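Local coordinates for flagellar hook-associated protein (Burkholderia pseudomallei, PDB 4UT1) that probably serves as a structural protein of the junction between hook and filament in the bacterial flagellum, at residues S528-S533 / G545-L550; D171-I176 / L248-S253. All blocks are in the same frame, centred on the assembly; numbering follows the deposited sequence.

Contact 1. Residues S528-S533 / G545-L550; sequences SMTISS and GVSVSL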
loop_
_atom_site.group_PDB
_atom_site.type_symbol
_atom_site.label_atom_id
_atom_site.label_comp_id
_atom_site.label_asym_id
_atom_site.label_seq_id
_atom_site.Cartn_x
_atom_site.Cartn_y
_atom_site.Cartn_z
ATOM N N SER A 528 -17.632 -28.982 -17.910
ATOM C CA SER A 528 -16.597 -28.471 -17.014
ATOM C C SER A 528 -17.077 -28.622 -15.583
ATOM O O SER A 528 -18.035 -27.981 -15.170
ATOM C CB SER A 528 -16.260 -27.010 -17.321
ATOM O OG SER A 528 -15.576 -26.906 -18.559
ATOM N N MET A 529 -16.413 -29.484 -14.826
ATOM C CA MET A 529 -16.908 -29.853 -13.508
ATOM C C MET A 529 -16.006 -29.420 -12.365
ATOM O O MET A 529 -14.780 -29.452 -12.472
ATOM C CB MET A 529 -17.112 -31.362 -13.441
ATOM C CG MET A 529 -18.300 -31.839 -14.239
ATOM S SD MET A 529 -18.315 -33.626 -14.388
ATOM C CE MET A 529 -16.965 -33.874 -15.545
ATOM N N THR A 530 -16.626 -29.009 -11.264
ATOM C CA THR A 530 -15.883 -28.756 -10.040
ATOM C C THR A 530 -16.396 -29.673 -8.943
ATOM O O THR A 530 -17.607 -29.811 -8.740
ATOM C CB THR A 530 -15.987 -27.292 -9.609
ATOM O OG1 THR A 530 -15.310 -26.475 -10.570
ATOM C CG2 THR A 530 -15.338 -27.095 -8.249
ATOM N N ILE A 531 -15.476 -30.337 -8.256
ATOM C CA ILE A 531 -15.846 -31.225 -7.168
ATOM C C ILE A 531 -15.508 -30.571 -5.825
ATOM O O ILE A 531 -14.345 -30.364 -5.501
ATOM C CB ILE A 531 -15.145 -32.582 -7.297
ATOM C CG1 ILE A 531 -15.501 -33.221 -8.643
ATOM C CG2 ILE A 531 -15.532 -33.511 -6.148
ATOM C CD1 ILE A 531 -14.611 -34.393 -9.027
ATOM N N SER A 532 -16.542 -30.238 -5.057
ATOM C CA SER A 532 -16.356 -29.567 -3.769
ATOM C C SER A 532 -16.934 -30.415 -2.641
ATOM O O SER A 532 -17.874 -31.198 -2.847
ATOM C CB SER A 532 -17.023 -28.191 -3.761
ATOM O OG SER A 532 -16.862 -27.501 -4.988
ATOM N N SER A 533 -16.377 -30.259 -1.447
ATOM C CA SER A 533 -16.963 -30.868 -0.269
ATOM C C SER A 533 -18.323 -30.234 -0.015
ATOM O O SER A 533 -18.443 -29.008 0.059
ATOM C CB SER A 533 -16.053 -30.692 0.948
ATOM O OG SER A 533 -16.651 -31.259 2.096
ATOM N N GLY A 545 -12.205 -28.611 -3.991
ATOM C CA GLY A 545 -11.465 -27.699 -4.844
ATOM C C GLY A 545 -10.798 -28.305 -6.067
ATOM O O GLY A 545 -9.778 -27.800 -6.539
ATOM N N VAL A 546 -11.383 -29.378 -6.588
ATOM C CA VAL A 546 -10.869 -30.059 -7.770
ATOM C C VAL A 546 -11.742 -29.766 -8.982
ATOM O O VAL A 546 -12.966 -29.888 -8.915
ATOM C CB VAL A 546 -10.789 -31.570 -7.553
ATOM C CG1 VAL A 546 -10.351 -32.288 -8.853
ATOM C CG2 VAL A 546 -9.816 -31.879 -6.422
ATOM N N SER A 547 -11.110 -29.345 -10.076
ATOM C CA SER A 547 -11.832 -29.076 -11.318
ATOM C C SER A 547 -11.310 -29.942 -12.449
ATOM O O SER A 547 -10.098 -30.095 -12.623
ATOM C CB SER A 547 -11.730 -27.605 -11.714
ATOM O OG SER A 547 -12.464 -26.778 -10.819
ATOM N N VAL A 548 -12.234 -30.496 -13.227
ATOM C CA VAL A 548 -11.871 -31.223 -14.450
ATOM C C VAL A 548 -12.867 -30.931 -15.569
ATOM O O VAL A 548 -14.035 -30.623 -15.305
ATOM C CB VAL A 548 -11.808 -32.755 -14.226
ATOM C CG1 VAL A 548 -10.658 -33.112 -13.317
ATOM C CG2 VAL A 548 -13.137 -33.294 -13.649
ATOM N N SER A 549 -12.406 -31.037 -16.816
ATOM C CA SER A 549 -13.287 -30.882 -17.971
ATOM C C SER A 549 -13.274 -32.146 -18.815
ATOM O O SER A 549 -12.215 -32.705 -19.071
ATOM C CB SER A 549 -12.875 -29.686 -18.834
ATOM O OG SER A 549 -13.040 -28.475 -18.120
ATOM N N LEU A 550 -14.456 -32.581 -19.232
ATOM C CA LEU A 550 -14.604 -33.732 -20.122
ATOM C C LEU A 550 -15.272 -33.307 -21.425
ATOM O O LEU A 550 -16.248 -32.561 -21.418
ATOM C CB LEU A 550 -15.417 -34.833 -19.446
ATOM C CG LEU A 550 -15.674 -36.140 -20.207
ATOM C CD1 LEU A 550 -14.373 -36.907 -20.447
ATOM C CD2 LEU A 550 -16.683 -36.977 -19.435
#

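Contact 2. Residues D171-I176 / L248-S253; sequences DTVTQI and LATVAS. With EDO (1,2-ethanediol), chain M.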
loop_
_atom_site.group_PDB
_atom_site.type_symbol
_atom_site.label_atom_id
_atom_site.label_comp_id
_atom_site.label_asym_id
_atom_site.label_seq_id
_atom_site.Cartn_x
_atom_site.Cartn_y
_atom_site.Cartn_z
ATOM N N ASP A 171 15.676 22.405 10.927
ATOM C CA ASP A 171 16.530 23.514 10.507
ATOM C C ASP A 171 15.689 24.732 10.207
ATOM O O ASP A 171 16.068 25.852 10.559
ATOM C CB ASP A 171 17.366 23.152 9.284
ATOM C CG ASP A 171 18.514 22.237 9.624
ATOM O OD1 ASP A 171 18.779 22.066 10.831
ATOM O OD2 ASP A 171 19.150 21.698 8.692
ATOM N N THR A 172 14.530 24.503 9.593
ATOM C CA THR A 172 13.654 25.594 9.212
ATOM C C THR A 172 13.141 26.298 10.471
ATOM O O THR A 172 13.098 27.533 10.528
ATOM C CB THR A 172 12.477 25.109 8.363
ATOM O OG1 THR A 172 12.972 24.538 7.145
ATOM C CG2 THR A 172 11.546 26.269 8.023
ATOM N N VAL A 173 12.798 25.510 11.485
ATOM C CA VAL A 173 12.296 26.059 12.744
ATOM C C VAL A 173 13.387 26.835 13.488
ATOM O O VAL A 173 13.114 27.878 14.073
ATOM C CB VAL A 173 11.724 24.956 13.650
ATOM C CG1 VAL A 173 11.651 25.418 15.095
ATOM C CG2 VAL A 173 10.338 24.565 13.166
ATOM N N THR A 174 14.614 26.331 13.464
ATOM C CA THR A 174 15.718 27.034 14.116
ATOM C C THR A 174 15.890 28.417 13.495
ATOM O O THR A 174 16.082 29.414 14.202
ATOM C CB THR A 174 17.036 26.241 14.027
ATOM O OG1 THR A 174 16.860 24.935 14.594
ATOM C CG2 THR A 174 18.134 26.949 14.792
ATOM N N GLN A 175 15.806 28.488 12.173
ATOM C CA GLN A 175 15.958 29.765 11.500
ATOM C C GLN A 175 14.787 30.684 11.788
ATOM O O GLN A 175 14.971 31.872 12.033
ATOM C CB GLN A 175 16.111 29.564 9.998
ATOM C CG GLN A 175 17.324 28.747 9.642
ATOM C CD GLN A 175 17.608 28.781 8.164
ATOM O OE1 GLN A 175 17.155 29.689 7.455
ATOM N NE2 GLN A 175 18.350 27.792 7.681
ATOM N N ILE A 176 13.583 30.135 11.750
ATOM C CA ILE A 176 12.402 30.901 12.110
ATOM C C ILE A 176 12.543 31.549 13.494
ATOM O O ILE A 176 12.214 32.715 13.658
ATOM C CB ILE A 176 11.142 30.020 12.089
ATOM C CG1 ILE A 176 10.814 29.644 10.645
ATOM C CG2 ILE A 176 9.962 30.737 12.763
ATOM C CD1 ILE A 176 9.734 28.602 10.514
ATOM N N LEU A 248 9.029 28.264 18.165
ATOM C CA LEU A 248 8.486 27.030 17.617
ATOM C C LEU A 248 9.463 25.907 17.910
ATOM O O LEU A 248 10.653 26.150 18.138
ATOM C CB LEU A 248 8.249 27.147 16.109
ATOM C CG LEU A 248 7.354 28.304 15.657
ATOM C CD1 LEU A 248 7.279 28.362 14.149
ATOM C CD2 LEU A 248 5.940 28.205 16.283
ATOM N N ALA A 249 8.966 24.674 17.903
ATOM C CA ALA A 249 9.845 23.520 17.988
ATOM C C ALA A 249 9.342 22.408 17.077
ATOM O O ALA A 249 8.173 22.395 16.681
ATOM C CB ALA A 249 9.952 23.028 19.421
ATOM N N THR A 250 10.230 21.486 16.733
ATOM C CA THR A 250 9.795 20.239 16.125
ATOM C C THR A 250 9.790 19.162 17.203
ATOM O O THR A 250 10.678 19.108 18.060
ATOM C CB THR A 250 10.694 19.787 14.949
ATOM O OG1 THR A 250 12.048 19.657 15.391
ATOM C CG2 THR A 250 10.634 20.766 13.782
ATOM N N VAL A 251 8.770 18.315 17.164
ATOM C CA VAL A 251 8.696 17.150 18.022
ATOM C C VAL A 251 8.092 16.015 17.186
ATOM O O VAL A 251 7.514 16.264 16.127
ATOM C CB VAL A 251 7.834 17.405 19.274
ATOM C CG1 VAL A 251 8.400 18.568 20.077
ATOM C CG2 VAL A 251 6.412 17.701 18.866
ATOM N N ALA A 252 8.242 14.786 17.653
ATOM C CA ALA A 252 7.623 13.646 16.966
ATOM C C ALA A 252 6.125 13.899 16.875
ATOM O O ALA A 252 5.497 14.321 17.859
ATOM C CB ALA A 252 7.917 12.348 17.698
ATOM N N SER A 253 5.549 13.696 15.695
ATOM C CA SER A 253 4.117 13.940 15.535
ATOM C C SER A 253 3.322 12.924 16.350
ATOM O O SER A 253 3.727 11.773 16.499
ATOM C CB SER A 253 3.709 13.897 14.062
ATOM O OG SER A 253 3.406 12.578 13.668
HETATM C C1 EDO M . 16.092 26.054 6.187
HETATM O O1 EDO M . 14.809 25.890 5.569
HETATM C C2 EDO M . 17.062 25.010 5.651
HETATM O O2 EDO M . 16.415 23.731 5.580
#

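Contact 1. Residues S528-S533 / G545-L550
M529 and V548 form a hydrogen-bonded pair in an antiparallel two-strand ladder, and M529 sends a long side chain onto the apolar face. Its chain rises extended through chi2 and then bends at chi3 (-73°), which carries the methyl CE over the neighbouring strand. There it settles into the notch between two residues, lying 4.3 Å from CG2 of V548 and as far from CB of L550. Further along the same face I531 and V546 stand shoulder to shoulder, CB to CB at 4.5 Å.

The other face shows how alternation sorts chemistry. T530 OG1 and S547 OG meet in a hydrogen bond of 2.9 Å, and S528 OG pairs likewise with S549 OG at 3.0 Å. All four oxygens lie beside their own backbone N, anti to the carbonyl carbon, and this shared choice brings each pair of hydroxyls together across the non-hydrogen-bonded positions. CG2 of T530 instead comes within 3.7 Å of V546 O.

Between the faces, the bond from I531 N to V546 O is short and straight (2.6 Å, 174°), whereas the return bond from V546 N to I531 O is weak. Here G545 and V546 both face I531 in a G1 beta bulge, with G545 at positive phi (67°).

Strand 463-470 flanks 546-551 and strand 498-502 flanks 527-533 in the same sheet, the latter packing V500 and I502 against M529. Strand 559-564 of a second sheet covers the apolar face, I562 touching I531, V546 and V548, and F560 touching L550.

Contact 2. Residues D171-I176 / L248-S253
V173 presses its two methyls onto strand 244-252, at L248 and T250, in a helix-on-sheet packing where the long helix 134-193 lies against a six-stranded antiparallel meander. The segments run nearly antiparallel, at 163°, with their axes 7.9 Å apart at closest approach, and the helix part belongs to a predicted coiled coil.

Van der Waals contacts come first. CG1 of V173, set anti to its backbone N (chi1 160°), reaches the backbone of the strand, 3.3 Å from the carbonyl oxygen of L248; it also makes an apolar contact with CB of L248 at 3.9 Å. CG2 of V173 turns instead to T250, the two side chains passing alongside with their ends pointing opposite ways, CG2 to CG2 at 3.9 Å. One turn on, CG2 of I176 touches CD1 of L248 at 3.8 Å, again apolar. I262 of the next strand, 260-265, adjoins both V173 and T250, while L217 lies against I176.

Polar links to L248 and T250 come from helix residues just outside 171-176; the two segments share no hydrogen bond of their own. N177 ND2 donates to L248 O, the oxygen that V173 also touches. T250 places OG1 between its backbone N and carbonyl carbon, where it bonds to T170 OG1.

A third group involves neither V173 nor the strand. T172 packs on A288, L289 and L292 of helix 287-322, and its hydroxyl bonds to Q168 O. That hydroxyl also meets an ethanediol molecule, probably picked up from the crystallisation solution, whose O1 donates to T172 OG1 at 2.8 Å.

In the fold
The two contacts share no helix or strand: their centres lie about 64 Å apart, on opposite sides of the chain's centre, and they belong to different parts of the protein, the D3 domain for contact 1 and the helical domain for contact 2. Contact 1 is partly buried, with one face in a hydrophobic core and the other lined by hydroxyls; contact 2 is mostly buried, with A249 and T250 partly open to solvent. Their chemistry follows the elements joined. Neighbouring strands in one sheet bury 456 Å² and are tied by backbone and hydroxyl hydrogen bonds, whereas helix and sheet bury 209 Å² through a few aliphatic groups, their polar links made by helix residues flanking 171-176.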